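Local atomic coordinates of octaprenyl Pyrophosphate Synthase (Helicobacter pylori, PDB entry 3TC1), a protein that probably builds the C40 octaprenyl pyrophosphate chain by adding isopentenyl pyrophosphate units to an allylic pyrophosphate primer, as in other trans-polyprenyl synthases. Residues S35-L44 with L60-Q70; L122-A130 with F166-L177. All coordinates share one frame; numbering follows the deposited sequence.

Interaction 1 of 2, residues S35-L44 with L60-Q70; sequences SKMLRSKLML and LNLCTIVEMIQ
The carboxylate of Glu-67 points across to the first turn of helix 38-44, where a single oxygen takes two bonds from one serine. OE2 of Glu-67 accepts from the hydroxyl OG of Ser-40 at 2.6 Å, through the anti lone pair, and from the backbone N of Ser-40 at 2.9 Å, met nearly along the C-O axis in a bent bond (N-H...O 132°). A bend in the glutamate chain (chi2 -58°) brings the carboxylate to that helix start, and the side chains of Met-37 and Glu-67 cross at about a right angle, with CG of Met-37 3.7 Å from CD of Glu-67. The other oxygen, OE1, receives a bond from a water that itself accepts from both N and NH2 of Arg-39.

Arg-39 lays its guanidinium flat against the amide of Gln-70, the two planes 14° apart, with CD of Gln-70 3.4 Å above the guanidinium plane and over its centre; the water sits at the guanidinium edge. Farther along, the helices run roughly antiparallel, and the contact turns apolar. The methyl CE of Met-43, its chain bent at chi3, lies 3.6 Å from both CG of Leu-62 and CG2 of Val-66, while SG of Cys-63 touches both CB of Met-43 and CD2 of Leu-44, 4.0 Å from each.

The chemistry implies a largely buried carboxylate held in its rotation by two direct bonds and one water. The two donors of Ser-40, the donating water and the start of the helix would probably favour its negative charge, with Arg-39 linked to it through water rather than by a direct salt bridge.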
loop_
_atom_site.group_PDB
_atom_site.type_symbol
_atom_site.label_atom_id
_atom_site.label_comp_id
_atom_site.label_asym_id
_atom_site.label_seq_id
_atom_site.Cartn_x
_atom_site.Cartn_y
_atom_site.Cartn_z
ATOM N N SER B 35 14.617 9.405 -10.256
ATOM C CA SER B 35 15.170 8.418 -9.354
ATOM C C SER B 35 16.504 7.987 -9.920
ATOM O O SER B 35 16.719 8.034 -11.129
ATOM C CB SER B 35 14.241 7.210 -9.249
ATOM O OG SER B 35 14.943 6.080 -8.765
ATOM N N LYS B 36 17.400 7.580 -9.035
ATOM C CA LYS B 36 18.715 7.114 -9.444
ATOM C C LYS B 36 18.508 5.776 -10.158
ATOM O O LYS B 36 19.280 5.389 -11.039
ATOM C CB LYS B 36 19.600 6.938 -8.203
ATOM C CG LYS B 36 21.011 6.472 -8.486
ATOM C CD LYS B 36 21.084 4.980 -8.747
ATOM C CE LYS B 36 22.522 4.571 -8.971
ATOM N NZ LYS B 36 23.406 5.199 -7.946
ATOM N N MET B 37 17.424 5.102 -9.782
ATOM C CA MET B 37 17.074 3.792 -10.318
ATOM C C MET B 37 18.209 2.800 -10.111
ATOM O O MET B 37 18.582 2.050 -11.018
ATOM C CB MET B 37 16.707 3.885 -11.800
ATOM C CG MET B 37 15.298 4.396 -12.032
ATOM S SD MET B 37 14.769 4.242 -13.742
ATOM C CE MET B 37 15.516 5.666 -14.420
ATOM N N LEU B 38 18.752 2.805 -8.902
ATOM C CA LEU B 38 19.836 1.908 -8.540
ATOM C C LEU B 38 19.452 0.452 -8.788
ATOM O O LEU B 38 20.253 -0.339 -9.295
ATOM C CB LEU B 38 20.193 2.101 -7.066
ATOM C CG LEU B 38 21.131 1.053 -6.474
ATOM C CD1 LEU B 38 22.413 0.989 -7.289
ATOM C CD2 LEU B 38 21.424 1.394 -5.027
ATOM N N ARG B 39 18.219 0.103 -8.436
ATOM C CA ARG B 39 17.765 -1.265 -8.604
ATOM C C ARG B 39 17.683 -1.698 -10.054
ATOM O O ARG B 39 18.038 -2.823 -10.353
ATOM C CB ARG B 39 16.461 -1.492 -7.822
ATOM C CG ARG B 39 16.708 -1.336 -6.313
ATOM C CD ARG B 39 15.465 -1.128 -5.474
ATOM N NE ARG B 39 15.801 -0.797 -4.084
ATOM C CZ ARG B 39 16.296 0.371 -3.678
ATOM N NH1 ARG B 39 16.575 0.563 -2.396
ATOM N NH2 ARG B 39 16.480 1.364 -4.538
ATOM N N SER B 40 17.281 -0.811 -10.958
ATOM C CA SER B 40 17.228 -1.154 -12.374
ATOM C C SER B 40 18.647 -1.357 -12.923
ATOM O O SER B 40 18.881 -2.251 -13.737
ATOM C CB SER B 40 16.526 -0.052 -13.171
ATOM O OG SER B 40 15.138 -0.028 -12.883
ATOM N N LYS B 41 19.588 -0.532 -12.469
ATOM C CA LYS B 41 20.973 -0.631 -12.932
ATOM C C LYS B 41 21.551 -1.988 -12.554
ATOM O O LYS B 41 22.242 -2.630 -13.349
ATOM C CB LYS B 41 21.835 0.481 -12.321
ATOM C CG LYS B 41 21.496 1.892 -12.789
ATOM C CD LYS B 41 22.344 2.908 -12.037
ATOM C CE LYS B 41 22.113 4.328 -12.521
ATOM N NZ LYS B 41 23.007 5.290 -11.802
ATOM N N LEU B 42 21.265 -2.419 -11.334
ATOM C CA LEU B 42 21.735 -3.711 -10.856
ATOM C C LEU B 42 21.124 -4.853 -11.660
ATOM O O LEU B 42 21.826 -5.781 -12.070
ATOM C CB LEU B 42 21.379 -3.881 -9.380
ATOM C CG LEU B 42 22.210 -3.035 -8.422
ATOM C CD1 LEU B 42 21.659 -3.144 -7.010
ATOM C CD2 LEU B 42 23.654 -3.512 -8.478
ATOM N N MET B 43 19.814 -4.781 -11.880
ATOM C CA MET B 43 19.093 -5.804 -12.626
ATOM C C MET B 43 19.449 -5.822 -14.110
ATOM O O MET B 43 19.636 -6.889 -14.691
ATOM C CB MET B 43 17.583 -5.596 -12.470
ATOM C CG MET B 43 17.087 -5.725 -11.037
ATOM S SD MET B 43 15.435 -5.036 -10.838
ATOM C CE MET B 43 14.452 -6.417 -11.373
ATOM N N LEU B 44 19.536 -4.645 -14.724
ATOM C CA LEU B 44 19.863 -4.557 -16.145
ATOM C C LEU B 44 21.227 -5.171 -16.446
ATOM O O LEU B 44 21.479 -5.614 -17.565
ATOM C CB LEU B 44 19.857 -3.097 -16.608
ATOM C CG LEU B 44 18.508 -2.378 -16.692
ATOM C CD1 LEU B 44 18.736 -0.896 -16.917
ATOM C CD2 LEU B 44 17.682 -2.967 -17.814
ATOM N N LEU B 60 12.487 -5.215 -18.916
ATOM C CA LEU B 60 12.248 -3.807 -18.650
ATOM C C LEU B 60 10.971 -3.682 -17.816
ATOM O O LEU B 60 10.874 -2.817 -16.942
ATOM C CB LEU B 60 12.119 -3.037 -19.964
ATOM C CG LEU B 60 13.399 -3.075 -20.810
ATOM C CD1 LEU B 60 13.175 -2.352 -22.129
ATOM C CD2 LEU B 60 14.545 -2.444 -20.040
ATOM N N ASN B 61 9.998 -4.554 -18.079
ATOM C CA ASN B 61 8.753 -4.534 -17.314
ATOM C C ASN B 61 9.043 -4.880 -15.864
ATOM O O ASN B 61 8.467 -4.290 -14.950
ATOM C CB ASN B 61 7.732 -5.537 -17.869
ATOM C CG ASN B 61 7.055 -5.044 -19.124
ATOM O OD1 ASN B 61 7.165 -3.874 -19.478
ATOM N ND2 ASN B 61 6.334 -5.935 -19.804
ATOM N N LEU B 62 9.932 -5.845 -15.654
ATOM C CA LEU B 62 10.296 -6.255 -14.304
ATOM C C LEU B 62 10.963 -5.107 -13.555
ATOM O O LEU B 62 10.699 -4.891 -12.364
ATOM C CB LEU B 62 11.240 -7.461 -14.342
ATOM C CG LEU B 62 11.612 -8.040 -12.969
ATOM C CD1 LEU B 62 10.353 -8.495 -12.253
ATOM C CD2 LEU B 62 12.563 -9.225 -13.136
ATOM N N CYS B 63 11.843 -4.386 -14.247
ATOM C CA CYS B 63 12.538 -3.250 -13.648
ATOM C C CYS B 63 11.524 -2.160 -13.305
ATOM O O CYS B 63 11.646 -1.475 -12.293
ATOM C CB CYS B 63 13.582 -2.686 -14.615
ATOM S SG CYS B 63 15.031 -3.741 -14.878
ATOM N N THR B 64 10.520 -2.007 -14.157
ATOM C CA THR B 64 9.493 -1.002 -13.934
ATOM C C THR B 64 8.720 -1.338 -12.661
ATOM O O THR B 64 8.455 -0.462 -11.839
ATOM C CB THR B 64 8.537 -0.924 -15.139
ATOM O OG1 THR B 64 9.293 -0.612 -16.316
ATOM C CG2 THR B 64 7.489 0.161 -14.925
ATOM N N ILE B 65 8.369 -2.612 -12.503
ATOM C CA ILE B 65 7.655 -3.092 -11.324
ATOM C C ILE B 65 8.485 -2.805 -10.070
ATOM O O ILE B 65 7.971 -2.296 -9.074
ATOM C CB ILE B 65 7.399 -4.621 -11.424
ATOM C CG1 ILE B 65 6.338 -4.899 -12.492
ATOM C CG2 ILE B 65 6.977 -5.188 -10.069
ATOM C CD1 ILE B 65 6.209 -6.377 -12.851
ATOM N N VAL B 66 9.773 -3.129 -10.126
ATOM C CA VAL B 66 10.650 -2.894 -8.987
ATOM C C VAL B 66 10.785 -1.410 -8.624
ATOM O O VAL B 66 10.764 -1.052 -7.446
ATOM C CB VAL B 66 12.050 -3.499 -9.238
ATOM C CG1 VAL B 66 13.048 -2.989 -8.200
ATOM C CG2 VAL B 66 11.968 -5.029 -9.164
ATOM N N GLU B 67 10.922 -0.545 -9.623
ATOM C CA GLU B 67 11.054 0.886 -9.346
ATOM C C GLU B 67 9.749 1.472 -8.787
ATOM O O GLU B 67 9.772 2.379 -7.954
ATOM C CB GLU B 67 11.459 1.649 -10.613
ATOM C CG GLU B 67 12.844 1.288 -11.184
ATOM C CD GLU B 67 13.997 1.509 -10.198
ATOM O OE1 GLU B 67 13.794 2.154 -9.149
ATOM O OE2 GLU B 67 15.121 1.040 -10.485
ATOM N N MET B 68 8.609 0.957 -9.244
ATOM C CA MET B 68 7.330 1.462 -8.753
ATOM C C MET B 68 7.106 1.048 -7.307
ATOM O O MET B 68 6.537 1.804 -6.517
ATOM C CB MET B 68 6.186 0.991 -9.654
ATOM C CG MET B 68 6.185 1.738 -10.973
ATOM S SD MET B 68 4.806 1.377 -12.041
ATOM C CE MET B 68 3.475 2.198 -11.178
ATOM N N ILE B 69 7.568 -0.149 -6.962
ATOM C CA ILE B 69 7.463 -0.644 -5.595
ATOM C C ILE B 69 8.339 0.245 -4.713
ATOM O O ILE B 69 7.927 0.676 -3.633
ATOM C CB ILE B 69 7.959 -2.109 -5.498
ATOM C CG1 ILE B 69 6.914 -3.046 -6.111
ATOM C CG2 ILE B 69 8.241 -2.484 -4.049
ATOM C CD1 ILE B 69 7.411 -4.463 -6.306
ATOM N N GLN B 70 9.556 0.508 -5.179
ATOM C CA GLN B 70 10.483 1.354 -4.435
ATOM C C GLN B 70 9.851 2.734 -4.212
ATOM O O GLN B 70 9.899 3.272 -3.109
ATOM C CB GLN B 70 11.806 1.502 -5.207
ATOM C CG GLN B 70 12.819 2.447 -4.559
ATOM C CD GLN B 70 13.256 1.988 -3.178
ATOM O OE1 GLN B 70 12.974 0.864 -2.768
ATOM N NE2 GLN B 70 13.962 2.859 -2.454
HETATM O O HOH W 1 16.116 1.875 -7.360
#

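Interaction 2 of 2, residues L122-A130 with F166-L177; sequences LIAQALSNA and FIEASLKSMAIL
Leu-127 fits as a knob into a hole formed by Phe-166, Ala-169, Ser-170 and Ser-173, in a pair of nearly antiparallel helices (171°) whose axes come within 8.9 Å. Its branch CD2 does much of the filling, lying at the edge of the Phe-166 ring, 4.3 Å from CE1, while CG rests 3.6 Å from OG of Ser-173. Small side chains let the backbones approach: CB of Ala-130 meets CB of Ala-169 at 3.7 Å, and CB of Ala-169 is equally close to the backbone O of Ala-126.

Toward the other end the apolar packing is between branched chains. Ile-123 and Ile-176 slide past each other in opposite directions, with CG1 of Ile-123 3.8 Å from CG2 of Ile-176, and CD1 of Ile-123 continues to CB of Leu-177.

The hydroxyls facing this contact, of Ser-170 and Ser-173, bond within their own helix. With its hydroxyl anti to the carbonyl carbon (chi1 -66°), Ser-173 bonds from OG to O of Ala-169 at 2.8 Å, tilted 24° from the carbonyl plane, and OG of Ser-170 bonds to O of Phe-166 from farther above the carbonyl plane; the hydroxyls thus turn back on their own backbone and offer the partner helix little more than van der Waals surface.

Around this pair, helix 53-80 and helix 38-44 pack on Phe-166 and Ser-170, helix 92-116 on Ile-123 and Leu-127, and helix 182-205 on Leu-171. On the far flank of helix 121-144, Ser-128 is hydrogen-bonded to Ser-117 of the second subunit.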
loop_
_atom_site.group_PDB
_atom_site.type_symbol
_atom_site.label_atom_id
_atom_site.label_comp_id
_atom_site.label_asym_id
_atom_site.label_seq_id
_atom_site.Cartn_x
_atom_site.Cartn_y
_atom_site.Cartn_z
ATOM N N LEU B 122 6.857 -17.747 -9.521
ATOM C CA LEU B 122 8.152 -17.660 -8.851
ATOM C C LEU B 122 8.582 -16.224 -8.615
ATOM O O LEU B 122 8.982 -15.856 -7.511
ATOM C CB LEU B 122 9.237 -18.378 -9.657
ATOM C CG LEU B 122 9.407 -19.879 -9.426
ATOM C CD1 LEU B 122 10.577 -20.388 -10.259
ATOM C CD2 LEU B 122 9.652 -20.143 -7.946
ATOM N N ILE B 123 8.514 -15.417 -9.666
ATOM C CA ILE B 123 8.895 -14.019 -9.564
ATOM C C ILE B 123 7.855 -13.248 -8.753
ATOM O O ILE B 123 8.207 -12.442 -7.891
ATOM C CB ILE B 123 9.055 -13.399 -10.978
ATOM C CG1 ILE B 123 10.299 -13.993 -11.653
ATOM C CG2 ILE B 123 9.152 -11.881 -10.890
ATOM C CD1 ILE B 123 10.415 -13.683 -13.133
ATOM N N ALA B 124 6.575 -13.504 -9.013
ATOM C CA ALA B 124 5.507 -12.816 -8.291
ATOM C C ALA B 124 5.627 -13.030 -6.784
ATOM O O ALA B 124 5.405 -12.108 -6.005
ATOM C CB ALA B 124 4.141 -13.293 -8.777
ATOM N N GLN B 125 5.972 -14.246 -6.375
ATOM C CA GLN B 125 6.108 -14.540 -4.954
ATOM C C GLN B 125 7.362 -13.927 -4.346
ATOM O O GLN B 125 7.332 -13.453 -3.216
ATOM C CB GLN B 125 6.106 -16.049 -4.715
ATOM C CG GLN B 125 4.759 -16.699 -4.976
ATOM C CD GLN B 125 4.674 -18.109 -4.432
ATOM O OE1 GLN B 125 3.675 -18.798 -4.624
ATOM N NE2 GLN B 125 5.722 -18.545 -3.746
ATOM N N ALA B 126 8.465 -13.936 -5.088
ATOM C CA ALA B 126 9.706 -13.364 -4.577
ATOM C C ALA B 126 9.531 -11.876 -4.301
ATOM O O ALA B 126 9.890 -11.385 -3.229
ATOM C CB ALA B 126 10.842 -13.588 -5.570
ATOM N N LEU B 127 8.960 -11.151 -5.254
ATOM C CA LEU B 127 8.773 -9.723 -5.051
ATOM C C LEU B 127 7.650 -9.374 -4.078
ATOM O O LEU B 127 7.808 -8.461 -3.267
ATOM C CB LEU B 127 8.548 -9.010 -6.388
ATOM C CG LEU B 127 9.782 -8.884 -7.290
ATOM C CD1 LEU B 127 9.413 -8.082 -8.518
ATOM C CD2 LEU B 127 10.919 -8.200 -6.540
ATOM N N SER B 128 6.522 -10.082 -4.139
ATOM C CA SER B 128 5.439 -9.754 -3.213
ATOM C C SER B 128 5.879 -10.060 -1.782
ATOM O O SER B 128 5.497 -9.366 -0.841
ATOM C CB SER B 128 4.134 -10.496 -3.573
ATOM O OG SER B 128 4.235 -11.900 -3.434
ATOM N N ASN B 129 6.717 -11.077 -1.617
ATOM C CA ASN B 129 7.205 -11.416 -0.287
ATOM C C ASN B 129 8.168 -10.332 0.192
ATOM O O ASN B 129 8.247 -10.044 1.389
ATOM C CB ASN B 129 7.924 -12.766 -0.296
ATOM C CG ASN B 129 8.505 -13.122 1.064
ATOM O OD1 ASN B 129 7.774 -13.339 2.033
ATOM N ND2 ASN B 129 9.831 -13.172 1.143
ATOM N N ALA B 130 8.897 -9.736 -0.747
ATOM C CA ALA B 130 9.847 -8.677 -0.419
ATOM C C ALA B 130 9.079 -7.445 0.046
ATOM O O ALA B 130 9.528 -6.726 0.935
ATOM C CB ALA B 130 10.711 -8.336 -1.640
ATOM N N PHE B 166 14.939 -6.697 -0.409
ATOM C CA PHE B 166 14.272 -6.228 -1.614
ATOM C C PHE B 166 15.254 -6.253 -2.791
ATOM O O PHE B 166 14.909 -6.694 -3.893
ATOM C CB PHE B 166 13.715 -4.820 -1.381
ATOM C CG PHE B 166 13.022 -4.227 -2.574
ATOM C CD1 PHE B 166 12.282 -5.025 -3.444
ATOM C CD2 PHE B 166 13.074 -2.858 -2.806
ATOM C CE1 PHE B 166 11.605 -4.461 -4.531
ATOM C CE2 PHE B 166 12.401 -2.287 -3.886
ATOM C CZ PHE B 166 11.665 -3.093 -4.750
ATOM N N ILE B 167 16.480 -5.787 -2.569
ATOM C CA ILE B 167 17.477 -5.806 -3.639
ATOM C C ILE B 167 17.774 -7.270 -3.972
ATOM O O ILE B 167 17.884 -7.650 -5.141
ATOM C CB ILE B 167 18.775 -5.073 -3.216
ATOM C CG1 ILE B 167 18.469 -3.591 -2.988
ATOM C CG2 ILE B 167 19.848 -5.219 -4.302
ATOM C CD1 ILE B 167 19.635 -2.780 -2.437
ATOM N N GLU B 168 17.890 -8.091 -2.936
ATOM C CA GLU B 168 18.128 -9.518 -3.125
ATOM C C GLU B 168 17.021 -10.102 -4.000
ATOM O O GLU B 168 17.291 -10.817 -4.970
ATOM C CB GLU B 168 18.123 -10.241 -1.779
ATOM C CG GLU B 168 18.096 -11.761 -1.900
ATOM C CD GLU B 168 17.926 -12.456 -0.564
ATOM O OE1 GLU B 168 17.056 -12.031 0.221
ATOM O OE2 GLU B 168 18.652 -13.436 -0.301
ATOM N N ALA B 169 15.773 -9.793 -3.646
ATOM C CA ALA B 169 14.612 -10.296 -4.381
ATOM C C ALA B 169 14.540 -9.765 -5.804
ATOM O O ALA B 169 14.082 -10.461 -6.715
ATOM C CB ALA B 169 13.327 -9.947 -3.632
ATOM N N SER B 170 14.972 -8.526 -6.000
ATOM C CA SER B 170 14.940 -7.933 -7.330
ATOM C C SER B 170 15.936 -8.616 -8.266
ATOM O O SER B 170 15.627 -8.878 -9.430
ATOM C CB SER B 170 15.248 -6.435 -7.256
ATOM O OG SER B 170 14.255 -5.756 -6.513
ATOM N N LEU B 171 17.129 -8.902 -7.757
ATOM C CA LEU B 171 18.153 -9.560 -8.564
ATOM C C LEU B 171 17.821 -11.026 -8.814
ATOM O O LEU B 171 18.082 -11.554 -9.895
ATOM C CB LEU B 171 19.518 -9.432 -7.887
ATOM C CG LEU B 171 20.257 -8.140 -8.251
ATOM C CD1 LEU B 171 21.350 -7.848 -7.246
ATOM C CD2 LEU B 171 20.834 -8.277 -9.653
ATOM N N LYS B 172 17.254 -11.678 -7.805
ATOM C CA LYS B 172 16.876 -13.080 -7.915
ATOM C C LYS B 172 15.790 -13.200 -8.979
ATOM O O LYS B 172 15.794 -14.130 -9.786
ATOM C CB LYS B 172 16.359 -13.583 -6.564
ATOM C CG LYS B 172 16.008 -15.061 -6.521
ATOM C CD LYS B 172 15.424 -15.444 -5.162
ATOM C CE LYS B 172 14.997 -16.905 -5.120
ATOM N NZ LYS B 172 14.434 -17.282 -3.790
ATOM N N SER B 173 14.869 -12.241 -8.988
ATOM C CA SER B 173 13.782 -12.241 -9.956
ATOM C C SER B 173 14.277 -12.047 -11.389
ATOM O O SER B 173 13.754 -12.669 -12.311
ATOM C CB SER B 173 12.762 -11.156 -9.611
ATOM O OG SER B 173 12.122 -11.448 -8.380
ATOM N N MET B 174 15.276 -11.191 -11.584
ATOM C CA MET B 174 15.793 -10.971 -12.933
ATOM C C MET B 174 16.547 -12.215 -13.399
ATOM O O MET B 174 16.467 -12.606 -14.572
ATOM C CB MET B 174 16.716 -9.751 -12.972
ATOM C CG MET B 174 17.231 -9.415 -14.375
ATOM S SD MET B 174 15.927 -9.019 -15.568
ATOM C CE MET B 174 15.685 -7.313 -15.229
ATOM N N ALA B 175 17.270 -12.840 -12.478
ATOM C CA ALA B 175 18.019 -14.045 -12.796
ATOM C C ALA B 175 17.043 -15.135 -13.244
ATOM O O ALA B 175 17.303 -15.854 -14.213
ATOM C CB ALA B 175 18.813 -14.509 -11.573
ATOM N N ILE B 176 15.926 -15.252 -12.529
ATOM C CA ILE B 176 14.896 -16.234 -12.854
ATOM C C ILE B 176 14.366 -15.961 -14.264
ATOM O O ILE B 176 14.303 -16.863 -15.097
ATOM C CB ILE B 176 13.711 -16.157 -11.854
ATOM C CG1 ILE B 176 14.164 -16.627 -10.467
ATOM C CG2 ILE B 176 12.541 -16.999 -12.354
ATOM C CD1 ILE B 176 13.119 -16.428 -9.368
ATOM N N LEU B 177 13.991 -14.709 -14.513
ATOM C CA LEU B 177 13.466 -14.291 -15.806
ATOM C C LEU B 177 14.443 -14.591 -16.942
ATOM O O LEU B 177 14.040 -15.059 -18.007
ATOM C CB LEU B 177 13.161 -12.788 -15.792
ATOM C CG LEU B 177 12.564 -12.206 -17.077
ATOM C CD1 LEU B 177 11.155 -12.754 -17.266
ATOM C CD2 LEU B 177 12.538 -10.684 -17.002
#

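Both contacts are largely buried antiparallel helix pairs in the all-helical polyprenyl synthase fold, and they share a seam: helix 53-80 packs against both helices of interaction 2, and helix 38-44 reaches the second of them, where CE of Met-43 lies 3.3 Å from O of Ser-170. OE1 of Gln-70 is 3.4 Å from CE2 of Phe-166. Their chemistry differs with place. Interaction 1 joins a polar, water-containing end near a helix start to an apolar one, and its Gln-70 side chain lies about 11 Å from a bound magnesium ion. Interaction 2 depends on close apolar packing and borders the second subunit, whereas 35-44 and 60-70 touch no other protein chain.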